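Local coordinates for protein superoxide dismutase [Fe] (Sulfolobus acidocaldarius, PDB 1B06) that destroys superoxide radicals by converting them to hydrogen peroxide and oxygen at an iron site, one iron per subunit, at residues A[169-174]-A[186-191]; A[36-41]-A[83-88]; A[135-140]-A[163-168]. All coordinates share one frame; numbering follows the deposited sequence.

All three contacts are buried; contacts 1 and 2 supply iron ligands, and contact 3 approaches the metal through W135. Contact 2 pairs the two long helices of the alpha-hairpin region and supplies the metal ligand H84; contact 1, in the C-terminal region, brings D170 and H174. Contacts 1 and 3 share strand 165-170: residues 163-168 pair with strand 134-140, and the strand's last residues, V169 and D170, reach helix 184-191 and the metal. The chemistry shifts accordingly, from backbone hydrogen bonds and aliphatic packing in contact 3, through an aromatic cluster with one ring-to-ring hydrogen bond in contact 2, to a single hydroxyl bond beside valine-tryptophan packing in contact 1. Y87 and Y187 probably hydrogen-bond, tying contact 2 to contact 1.

Contact 1 of 3, residues A[169-174]-A[186-191]; sequences VDEFEH and DYLNAW. With FE (Fe (III) ion), chain G.
Y187 reaches from helix 184-191 to the strand that carries the iron ligand D170, and its hydroxyl gives a hydrogen bond to the D170 backbone oxygen, OH to O 2.8 Å. The hydroxyl lies in the carbonyl plane at a C=O...O angle of 145°. With CG anti to the backbone N (chi1 155°), the phenol is aimed across the gap, and the carbonyl oxygen sits at the ring edge. This grip on the backbone of D170 makes Y187 a second-shell residue; the carboxylate itself binds iron through OD2 at 1.9 Å. Its other oxygen, OD1, accepts the backbone N of F172 in an Asx turn that helps fix the carboxylate's rotation. H174, a little farther on, adds NE2 to the metal, which H33, H84 and a water also bind.

L188 comes next, its CD2 lying 4.1 Å from V169 CG1, while CD1 passes E171 at about a right angle. The carboxylate of E171 is held from elsewhere, by T136 and by a salt bridge to R184.

One turn after Y187, W191 lays an indole face against V169. Methyl CG1 sits over the five-membered ring, 3.4 Å from its centroid and 12° off the normal, a CH-pi contact; CG2 covers the six-membered ring, 3.3 Å from CH2. An alanine in place of W191 would remove this aromatic floor and is likely to leave both V169 methyls facing a gap, free to shift at the strand end just before D170.

Helix 116-129 closes the same layer, with F123 against V169 and A127 touching both E171 and L188, so helix 184-191 packs beside it against the end of strand 165-170, where V169 still pairs with T136 of strand 134-140.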
loop_
_atom_site.group_PDB
_atom_site.type_symbol
_atom_site.label_atom_id
_atom_site.label_comp_id
_atom_site.label_asym_id
_atom_site.label_seq_id
_atom_site.Cartn_x
_atom_site.Cartn_y
_atom_site.Cartn_z
ATOM N N VAL A 169 -15.229 -8.759 9.709
ATOM C CA VAL A 169 -15.384 -7.746 10.752
ATOM C C VAL A 169 -14.804 -6.435 10.267
ATOM O O VAL A 169 -13.653 -6.388 9.827
ATOM C CB VAL A 169 -14.609 -8.066 12.042
ATOM C CG1 VAL A 169 -15.411 -7.600 13.229
ATOM C CG2 VAL A 169 -14.278 -9.526 12.122
ATOM N N ASP A 170 -15.592 -5.372 10.368
ATOM C CA ASP A 170 -15.151 -4.044 9.964
ATOM C C ASP A 170 -14.300 -3.504 11.099
ATOM O O ASP A 170 -14.729 -3.523 12.255
ATOM C CB ASP A 170 -16.360 -3.130 9.745
ATOM C CG ASP A 170 -15.991 -1.799 9.113
ATOM O OD1 ASP A 170 -14.785 -1.475 8.992
ATOM O OD2 ASP A 170 -16.925 -1.064 8.734
ATOM N N GLU A 171 -13.100 -3.025 10.781
ATOM C CA GLU A 171 -12.219 -2.493 11.810
ATOM C C GLU A 171 -11.821 -1.042 11.583
ATOM O O GLU A 171 -10.840 -0.558 12.152
ATOM C CB GLU A 171 -10.976 -3.375 11.955
ATOM C CG GLU A 171 -11.223 -4.625 12.799
ATOM C CD GLU A 171 -9.949 -5.389 13.093
ATOM O OE1 GLU A 171 -9.206 -4.995 14.022
ATOM O OE2 GLU A 171 -9.686 -6.385 12.390
ATOM N N PHE A 172 -12.575 -0.351 10.736
ATOM C CA PHE A 172 -12.333 1.069 10.509
ATOM C C PHE A 172 -12.800 1.668 11.833
ATOM O O PHE A 172 -13.745 1.164 12.436
ATOM C CB PHE A 172 -13.216 1.590 9.377
ATOM C CG PHE A 172 -12.528 1.647 8.044
ATOM C CD1 PHE A 172 -12.101 0.477 7.415
ATOM C CD2 PHE A 172 -12.316 2.870 7.409
ATOM C CE1 PHE A 172 -11.468 0.525 6.166
ATOM C CE2 PHE A 172 -11.685 2.932 6.162
ATOM C CZ PHE A 172 -11.260 1.756 5.538
ATOM N N GLU A 173 -12.159 2.734 12.290
ATOM C CA GLU A 173 -12.546 3.337 13.563
ATOM C C GLU A 173 -14.019 3.746 13.652
ATOM O O GLU A 173 -14.600 3.715 14.737
ATOM C CB GLU A 173 -11.650 4.539 13.861
ATOM C CG GLU A 173 -10.227 4.140 14.167
ATOM C CD GLU A 173 -9.302 5.319 14.292
ATOM O OE1 GLU A 173 -9.413 6.263 13.480
ATOM O OE2 GLU A 173 -8.453 5.301 15.206
ATOM N N HIS A 174 -14.625 4.118 12.523
ATOM C CA HIS A 174 -16.029 4.527 12.517
ATOM C C HIS A 174 -16.979 3.382 12.882
ATOM O O HIS A 174 -18.155 3.601 13.182
ATOM C CB HIS A 174 -16.410 5.103 11.148
ATOM C CG HIS A 174 -16.453 4.091 10.042
ATOM N ND1 HIS A 174 -15.689 4.208 8.900
ATOM C CD2 HIS A 174 -17.202 2.975 9.877
ATOM C CE1 HIS A 174 -15.965 3.210 8.081
ATOM N NE2 HIS A 174 -16.881 2.447 8.650
ATOM N N ASP A 186 -12.203 -4.447 22.805
ATOM C CA ASP A 186 -13.496 -4.601 23.463
ATOM C C ASP A 186 -14.586 -4.770 22.413
ATOM O O ASP A 186 -15.515 -5.552 22.599
ATOM C CB ASP A 186 -13.809 -3.367 24.314
ATOM C CG ASP A 186 -12.930 -3.268 25.539
ATOM O OD1 ASP A 186 -11.853 -3.905 25.560
ATOM O OD2 ASP A 186 -13.319 -2.553 26.484
ATOM N N TYR A 187 -14.470 -4.024 21.316
ATOM C CA TYR A 187 -15.445 -4.087 20.230
ATOM C C TYR A 187 -15.421 -5.470 19.588
ATOM O O TYR A 187 -16.471 -6.053 19.314
ATOM C CB TYR A 187 -15.132 -3.002 19.188
ATOM C CG TYR A 187 -15.633 -3.281 17.784
ATOM C CD1 TYR A 187 -16.999 -3.317 17.499
ATOM C CD2 TYR A 187 -14.737 -3.486 16.732
ATOM C CE1 TYR A 187 -17.464 -3.548 16.194
ATOM C CE2 TYR A 187 -15.188 -3.718 15.425
ATOM C CZ TYR A 187 -16.549 -3.748 15.163
ATOM O OH TYR A 187 -16.990 -3.983 13.876
ATOM N N LEU A 188 -14.222 -5.999 19.362
ATOM C CA LEU A 188 -14.085 -7.316 18.748
ATOM C C LEU A 188 -14.708 -8.414 19.611
ATOM O O LEU A 188 -15.299 -9.359 19.092
ATOM C CB LEU A 188 -12.610 -7.631 18.483
ATOM C CG LEU A 188 -11.959 -6.782 17.386
ATOM C CD1 LEU A 188 -10.435 -6.916 17.458
ATOM C CD2 LEU A 188 -12.492 -7.218 16.022
ATOM N N ASN A 189 -14.579 -8.289 20.927
ATOM C CA ASN A 189 -15.161 -9.268 21.833
ATOM C C ASN A 189 -16.685 -9.191 21.781
ATOM O O ASN A 189 -17.369 -10.209 21.858
ATOM C CB ASN A 189 -14.683 -9.017 23.259
ATOM C CG ASN A 189 -13.383 -9.721 23.559
ATOM O OD1 ASN A 189 -13.064 -10.734 22.938
ATOM N ND2 ASN A 189 -12.621 -9.190 24.511
ATOM N N ALA A 190 -17.218 -7.983 21.646
ATOM C CA ALA A 190 -18.665 -7.796 21.576
ATOM C C ALA A 190 -19.233 -8.329 20.264
ATOM O O ALA A 190 -20.298 -8.953 20.245
ATOM C CB ALA A 190 -19.011 -6.321 21.713
ATOM N N TRP A 191 -18.512 -8.074 19.172
ATOM C CA TRP A 191 -18.922 -8.493 17.836
ATOM C C TRP A 191 -19.271 -9.982 17.733
ATOM O O TRP A 191 -20.194 -10.353 17.010
ATOM C CB TRP A 191 -17.824 -8.121 16.826
ATOM C CG TRP A 191 -17.983 -8.764 15.471
ATOM C CD1 TRP A 191 -18.900 -8.443 14.508
ATOM C CD2 TRP A 191 -17.230 -9.870 14.954
ATOM N NE1 TRP A 191 -18.766 -9.285 13.427
ATOM C CE2 TRP A 191 -17.749 -10.169 13.676
ATOM C CE3 TRP A 191 -16.168 -10.638 15.451
ATOM C CZ2 TRP A 191 -17.242 -11.205 12.886
ATOM C CZ3 TRP A 191 -15.664 -11.672 14.664
ATOM C CH2 TRP A 191 -16.203 -11.944 13.396
HETATM FE FE FE G . -17.292 0.546 7.877
HETATM O O HOH W 1 -15.505 0.340 6.836
#

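Contact 2 of 3, residues A[36-41]-A[83-88]; sequences GHHKGY and LHAIYW. With FE (Fe (III) ion), chain G.
H38 accepts a hydrogen bond from W88, NE1 to ND1 2.9 Å, with an N-H...N angle of 161°. The acceptor lies in the indole plane, whereas the donor is tilted somewhat out of the imidazole plane, and the two rings meet rim to rim. CG of H38 is anti to the backbone N (chi1 -166°), which swings the ring across to helix 67-89 and over H84. There the CB of H84 stands over the centre of the imidazole face in a CH-pi contact, 3.7 Å from the centroid. The second ring nitrogen, NE2, is hydrogen-bonded to H81, so both nitrogens are engaged and the ring is held against turning.

Y41, one turn on, brings CE2 to 3.4 Å from CE1 of H84, the ring planes meeting obliquely. Its hydroxyl bonds H155. Y41 thus lies against the H84 imidazole, while NE2 of H84 binds iron at 2.2 Å and ND1 bonds the G80 carbonyl oxygen, which orients the ligand.

The two helices run roughly antiparallel, at 140°, with axes 10.7 Å apart: this is the alpha-hairpin of iron/manganese superoxide dismutases, its aromatic cluster backing one side of the metal site.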
loop_
_atom_site.group_PDB
_atom_site.type_symbol
_atom_site.label_atom_id
_atom_site.label_comp_id
_atom_site.label_asym_id
_atom_site.label_seq_id
_atom_site.Cartn_x
_atom_site.Cartn_y
_atom_site.Cartn_z
ATOM N N GLY A 36 -24.541 6.950 6.354
ATOM C CA GLY A 36 -23.469 7.877 6.050
ATOM C C GLY A 36 -22.368 7.274 5.205
ATOM O O GLY A 36 -22.239 7.585 4.021
ATOM N N HIS A 37 -21.583 6.391 5.814
ATOM C CA HIS A 37 -20.464 5.754 5.133
ATOM C C HIS A 37 -20.825 4.860 3.944
ATOM O O HIS A 37 -20.373 5.106 2.826
ATOM C CB HIS A 37 -19.624 4.969 6.153
ATOM C CG HIS A 37 -19.068 5.821 7.252
ATOM N ND1 HIS A 37 -17.912 6.558 7.110
ATOM C CD2 HIS A 37 -19.522 6.074 8.503
ATOM C CE1 HIS A 37 -17.677 7.229 8.224
ATOM N NE2 HIS A 37 -18.639 6.953 9.087
ATOM N N HIS A 38 -21.631 3.828 4.168
ATOM C CA HIS A 38 -21.984 2.929 3.076
ATOM C C HIS A 38 -22.606 3.669 1.894
ATOM O O HIS A 38 -22.199 3.479 0.750
ATOM C CB HIS A 38 -22.930 1.833 3.568
ATOM C CG HIS A 38 -23.071 0.684 2.617
ATOM N ND1 HIS A 38 -23.730 -0.479 2.949
ATOM C CD2 HIS A 38 -22.668 0.533 1.334
ATOM C CE1 HIS A 38 -23.729 -1.297 1.911
ATOM N NE2 HIS A 38 -23.090 -0.707 0.917
ATOM N N LYS A 39 -23.592 4.516 2.166
ATOM C CA LYS A 39 -24.239 5.270 1.101
ATOM C C LYS A 39 -23.202 6.072 0.323
ATOM O O LYS A 39 -23.274 6.193 -0.894
ATOM C CB LYS A 39 -25.276 6.224 1.691
ATOM C CG LYS A 39 -25.919 7.147 0.673
ATOM C CD LYS A 39 -27.425 6.923 0.606
ATOM C CE LYS A 39 -28.210 8.054 1.288
ATOM N NZ LYS A 39 -27.363 8.929 2.160
ATOM N N GLY A 40 -22.236 6.624 1.041
ATOM C CA GLY A 40 -21.206 7.416 0.400
ATOM C C GLY A 40 -20.330 6.633 -0.557
ATOM O O GLY A 40 -19.866 7.174 -1.560
ATOM N N TYR A 41 -20.095 5.360 -0.255
ATOM C CA TYR A 41 -19.260 4.525 -1.114
ATOM C C TYR A 41 -19.992 4.220 -2.411
ATOM O O TYR A 41 -19.379 4.126 -3.467
ATOM C CB TYR A 41 -18.885 3.221 -0.402
ATOM C CG TYR A 41 -17.988 3.400 0.815
ATOM C CD1 TYR A 41 -16.830 4.186 0.755
ATOM C CD2 TYR A 41 -18.302 2.790 2.033
ATOM C CE1 TYR A 41 -16.014 4.360 1.880
ATOM C CE2 TYR A 41 -17.492 2.960 3.161
ATOM C CZ TYR A 41 -16.355 3.743 3.079
ATOM O OH TYR A 41 -15.574 3.917 4.199
ATOM N N LEU A 83 -18.017 -4.786 0.615
ATOM C CA LEU A 83 -17.652 -5.318 1.920
ATOM C C LEU A 83 -18.673 -4.962 2.995
ATOM O O LEU A 83 -18.940 -5.763 3.892
ATOM C CB LEU A 83 -16.268 -4.817 2.328
ATOM C CG LEU A 83 -15.090 -5.359 1.511
ATOM C CD1 LEU A 83 -13.795 -4.880 2.138
ATOM C CD2 LEU A 83 -15.126 -6.882 1.461
ATOM N N HIS A 84 -19.243 -3.766 2.913
ATOM C CA HIS A 84 -20.241 -3.357 3.891
ATOM C C HIS A 84 -21.521 -4.158 3.678
ATOM O O HIS A 84 -22.217 -4.498 4.632
ATOM C CB HIS A 84 -20.526 -1.859 3.770
ATOM C CG HIS A 84 -19.567 -1.013 4.541
ATOM N ND1 HIS A 84 -18.377 -0.570 4.010
ATOM C CD2 HIS A 84 -19.586 -0.592 5.826
ATOM C CE1 HIS A 84 -17.701 0.084 4.936
ATOM N NE2 HIS A 84 -18.413 0.085 6.048
ATOM N N ALA A 85 -21.814 -4.469 2.420
ATOM C CA ALA A 85 -22.999 -5.239 2.080
ATOM C C ALA A 85 -22.919 -6.628 2.706
ATOM O O ALA A 85 -23.922 -7.167 3.170
ATOM C CB ALA A 85 -23.131 -5.348 0.574
ATOM N N ILE A 86 -21.729 -7.215 2.718
ATOM C CA ILE A 86 -21.560 -8.535 3.318
ATOM C C ILE A 86 -21.646 -8.411 4.843
ATOM O O ILE A 86 -22.292 -9.218 5.512
ATOM C CB ILE A 86 -20.189 -9.141 2.956
ATOM C CG1 ILE A 86 -20.116 -9.402 1.452
ATOM C CG2 ILE A 86 -19.976 -10.438 3.719
ATOM C CD1 ILE A 86 -18.700 -9.566 0.929
ATOM N N TYR A 87 -20.986 -7.384 5.369
ATOM C CA TYR A 87 -20.934 -7.102 6.800
ATOM C C TYR A 87 -22.317 -7.058 7.460
ATOM O O TYR A 87 -22.537 -7.706 8.486
ATOM C CB TYR A 87 -20.197 -5.778 7.007
ATOM C CG TYR A 87 -20.022 -5.321 8.439
ATOM C CD1 TYR A 87 -19.423 -6.141 9.395
ATOM C CD2 TYR A 87 -20.404 -4.038 8.822
ATOM C CE1 TYR A 87 -19.206 -5.685 10.709
ATOM C CE2 TYR A 87 -20.194 -3.571 10.122
ATOM C CZ TYR A 87 -19.595 -4.394 11.059
ATOM O OH TYR A 87 -19.385 -3.919 12.336
ATOM N N TRP A 88 -23.247 -6.306 6.871
ATOM C CA TRP A 88 -24.596 -6.194 7.426
ATOM C C TRP A 88 -25.286 -7.552 7.492
ATOM O O TRP A 88 -25.943 -7.872 8.477
ATOM C CB TRP A 88 -25.466 -5.249 6.594
ATOM C CG TRP A 88 -24.895 -3.875 6.371
ATOM C CD1 TRP A 88 -24.858 -3.194 5.191
ATOM C CD2 TRP A 88 -24.294 -3.014 7.350
ATOM N NE1 TRP A 88 -24.273 -1.964 5.368
ATOM C CE2 TRP A 88 -23.918 -1.825 6.682
ATOM C CE3 TRP A 88 -24.038 -3.128 8.723
ATOM C CZ2 TRP A 88 -23.296 -0.755 7.342
ATOM C CZ3 TRP A 88 -23.418 -2.060 9.380
ATOM C CH2 TRP A 88 -23.056 -0.890 8.685
HETATM FE FE FE G . -17.292 0.546 7.877
HETATM O O HOH W 1 -15.505 0.340 6.836
#

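Contact 3 of 3, residues A[135-140]-A[163-168]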
loop_
_atom_site.group_PDB
_atom_site.type_symbol
_atom_site.label_atom_id
_atom_site.label_comp_id
_atom_site.label_asym_id
_atom_site.label_seq_id
_atom_site.Cartn_x
_atom_site.Cartn_y
_atom_site.Cartn_z
ATOM N N TRP A 135 -10.157 -4.414 7.651
ATOM C CA TRP A 135 -11.061 -5.510 7.990
ATOM C C TRP A 135 -10.277 -6.793 8.225
ATOM O O TRP A 135 -9.127 -6.909 7.802
ATOM C CB TRP A 135 -12.024 -5.805 6.835
ATOM C CG TRP A 135 -12.714 -4.639 6.223
ATOM C CD1 TRP A 135 -12.146 -3.630 5.496
ATOM C CD2 TRP A 135 -14.124 -4.383 6.237
ATOM N NE1 TRP A 135 -13.118 -2.760 5.057
ATOM C CE2 TRP A 135 -14.341 -3.199 5.497
ATOM C CE3 TRP A 135 -15.225 -5.039 6.804
ATOM C CZ2 TRP A 135 -15.618 -2.657 5.308
ATOM C CZ3 TRP A 135 -16.495 -4.499 6.616
ATOM C CH2 TRP A 135 -16.680 -3.320 5.873
ATOM N N THR A 136 -10.901 -7.751 8.907
ATOM C CA THR A 136 -10.285 -9.058 9.092
ATOM C C THR A 136 -11.320 -9.970 8.465
ATOM O O THR A 136 -12.507 -9.913 8.797
ATOM C CB THR A 136 -10.045 -9.434 10.557
ATOM O OG1 THR A 136 -9.039 -8.573 11.105
ATOM C CG2 THR A 136 -9.531 -10.866 10.643
ATOM N N VAL A 137 -10.869 -10.788 7.528
ATOM C CA VAL A 137 -11.762 -11.655 6.783
ATOM C C VAL A 137 -11.374 -13.120 6.838
ATOM O O VAL A 137 -10.221 -13.460 7.098
ATOM C CB VAL A 137 -11.771 -11.216 5.295
ATOM C CG1 VAL A 137 -12.845 -11.940 4.536
ATOM C CG2 VAL A 137 -11.978 -9.712 5.198
ATOM N N LEU A 138 -12.355 -13.983 6.602
ATOM C CA LEU A 138 -12.122 -15.417 6.543
ATOM C C LEU A 138 -12.586 -15.831 5.151
ATOM O O LEU A 138 -13.776 -15.731 4.834
ATOM C CB LEU A 138 -12.934 -16.171 7.597
ATOM C CG LEU A 138 -12.654 -17.677 7.548
ATOM C CD1 LEU A 138 -11.243 -17.935 8.050
ATOM C CD2 LEU A 138 -13.660 -18.439 8.390
ATOM N N TYR A 139 -11.643 -16.257 4.315
ATOM C CA TYR A 139 -11.958 -16.682 2.956
ATOM C C TYR A 139 -12.028 -18.193 2.916
ATOM O O TYR A 139 -11.524 -18.874 3.803
ATOM C CB TYR A 139 -10.855 -16.286 1.960
ATOM C CG TYR A 139 -10.538 -14.819 1.831
ATOM C CD1 TYR A 139 -11.380 -13.962 1.124
ATOM C CD2 TYR A 139 -9.367 -14.293 2.380
ATOM C CE1 TYR A 139 -11.066 -12.611 0.965
ATOM C CE2 TYR A 139 -9.041 -12.948 2.228
ATOM C CZ TYR A 139 -9.894 -12.112 1.519
ATOM O OH TYR A 139 -9.576 -10.783 1.370
ATOM N N TYR A 140 -12.656 -18.716 1.875
ATOM C CA TYR A 140 -12.692 -20.150 1.694
ATOM C C TYR A 140 -11.922 -20.365 0.402
ATOM O O TYR A 140 -12.313 -19.845 -0.643
ATOM C CB TYR A 140 -14.109 -20.682 1.523
ATOM C CG TYR A 140 -14.090 -22.121 1.072
ATOM C CD1 TYR A 140 -13.465 -23.098 1.848
ATOM C CD2 TYR A 140 -14.652 -22.505 -0.146
ATOM C CE1 TYR A 140 -13.395 -24.420 1.423
ATOM C CE2 TYR A 140 -14.590 -23.827 -0.581
ATOM C CZ TYR A 140 -13.957 -24.779 0.210
ATOM O OH TYR A 140 -13.881 -26.090 -0.209
ATOM N N LEU A 163 -11.350 -15.253 -4.129
ATOM C CA LEU A 163 -11.887 -16.026 -3.017
ATOM C C LEU A 163 -13.095 -15.370 -2.348
ATOM O O LEU A 163 -13.113 -14.159 -2.125
ATOM C CB LEU A 163 -10.791 -16.278 -1.976
ATOM C CG LEU A 163 -9.528 -17.007 -2.446
ATOM C CD1 LEU A 163 -8.768 -17.525 -1.233
ATOM C CD2 LEU A 163 -9.893 -18.155 -3.372
ATOM N N PRO A 164 -14.136 -16.165 -2.048
ATOM C CA PRO A 164 -15.354 -15.666 -1.397
ATOM C C PRO A 164 -15.156 -15.407 0.093
ATOM O O PRO A 164 -14.390 -16.100 0.767
ATOM C CB PRO A 164 -16.371 -16.778 -1.638
ATOM C CG PRO A 164 -15.540 -18.011 -1.715
ATOM C CD PRO A 164 -14.238 -17.602 -2.364
ATOM N N VAL A 165 -15.859 -14.401 0.596
ATOM C CA VAL A 165 -15.786 -14.028 1.997
ATOM C C VAL A 165 -16.815 -14.847 2.771
ATOM O O VAL A 165 -17.980 -14.896 2.391
ATOM C CB VAL A 165 -16.091 -12.531 2.165
ATOM C CG1 VAL A 165 -16.110 -12.162 3.636
ATOM C CG2 VAL A 165 -15.053 -11.708 1.415
ATOM N N ILE A 166 -16.383 -15.493 3.850
ATOM C CA ILE A 166 -17.279 -16.308 4.673
ATOM C C ILE A 166 -17.647 -15.583 5.973
ATOM O O ILE A 166 -18.797 -15.629 6.418
ATOM C CB ILE A 166 -16.626 -17.665 5.043
ATOM C CG1 ILE A 166 -16.311 -18.466 3.779
ATOM C CG2 ILE A 166 -17.554 -18.465 5.947
ATOM C CD1 ILE A 166 -17.526 -18.744 2.908
ATOM N N LEU A 167 -16.657 -14.923 6.570
ATOM C CA LEU A 167 -16.825 -14.184 7.821
ATOM C C LEU A 167 -16.060 -12.867 7.708
ATOM O O LEU A 167 -14.988 -12.821 7.111
ATOM C CB LEU A 167 -16.278 -15.013 8.991
ATOM C CG LEU A 167 -16.498 -14.488 10.416
ATOM C CD1 LEU A 167 -17.975 -14.527 10.762
ATOM C CD2 LEU A 167 -15.702 -15.339 11.400
ATOM N N ILE A 168 -16.596 -11.797 8.285
ATOM C CA ILE A 168 -15.926 -10.508 8.185
ATOM C C ILE A 168 -16.240 -9.524 9.307
ATOM O O ILE A 168 -17.368 -9.455 9.793
ATOM C CB ILE A 168 -16.281 -9.835 6.844
ATOM C CG1 ILE A 168 -15.486 -8.540 6.671
ATOM C CG2 ILE A 168 -17.776 -9.563 6.789
ATOM C CD1 ILE A 168 -15.385 -8.083 5.234
#
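V137 and V165 form the tightest spot here: their CG1 methyls meet at 3.4 Å, closer than usual van der Waals contact, with the side chains crossing at about a right angle. On the same face I168 lies alongside V137 and extends CD1 to W135, 3.4 Å from CE3; with CG1 anti to its backbone N (chi1 -175°), the I168 chain runs out toward the indole. The other face carries L138 against L167, CB to CB 3.8 Å.

The backbone is equally firm in the middle. L138 N gives to L167 O at 2.9 Å, and L138 O takes I166 N at 2.8 Å, nearly along the C=O axis. I166 and L167 both face L138, a classic beta bulge in the antiparallel pair.

Toward Y140 the contact slackens: its N reaches P164 O only weakly, at 3.3 Å, and its CB stands 4.4 Å from P164 CG. Even this end is buried, and E162 of the third subunit packs on P164.

Apolar side chains on both faces and backbone bonds between them imply a hydrophobic joint in which the L138 carbonyl oxygen accepts from both bulge residues, strongly from I166 N and weakly from L167 N, while outside partners meet W135 NE1 (H155, close to the iron), T136 OG1 (E171) and Y139 OH (H159).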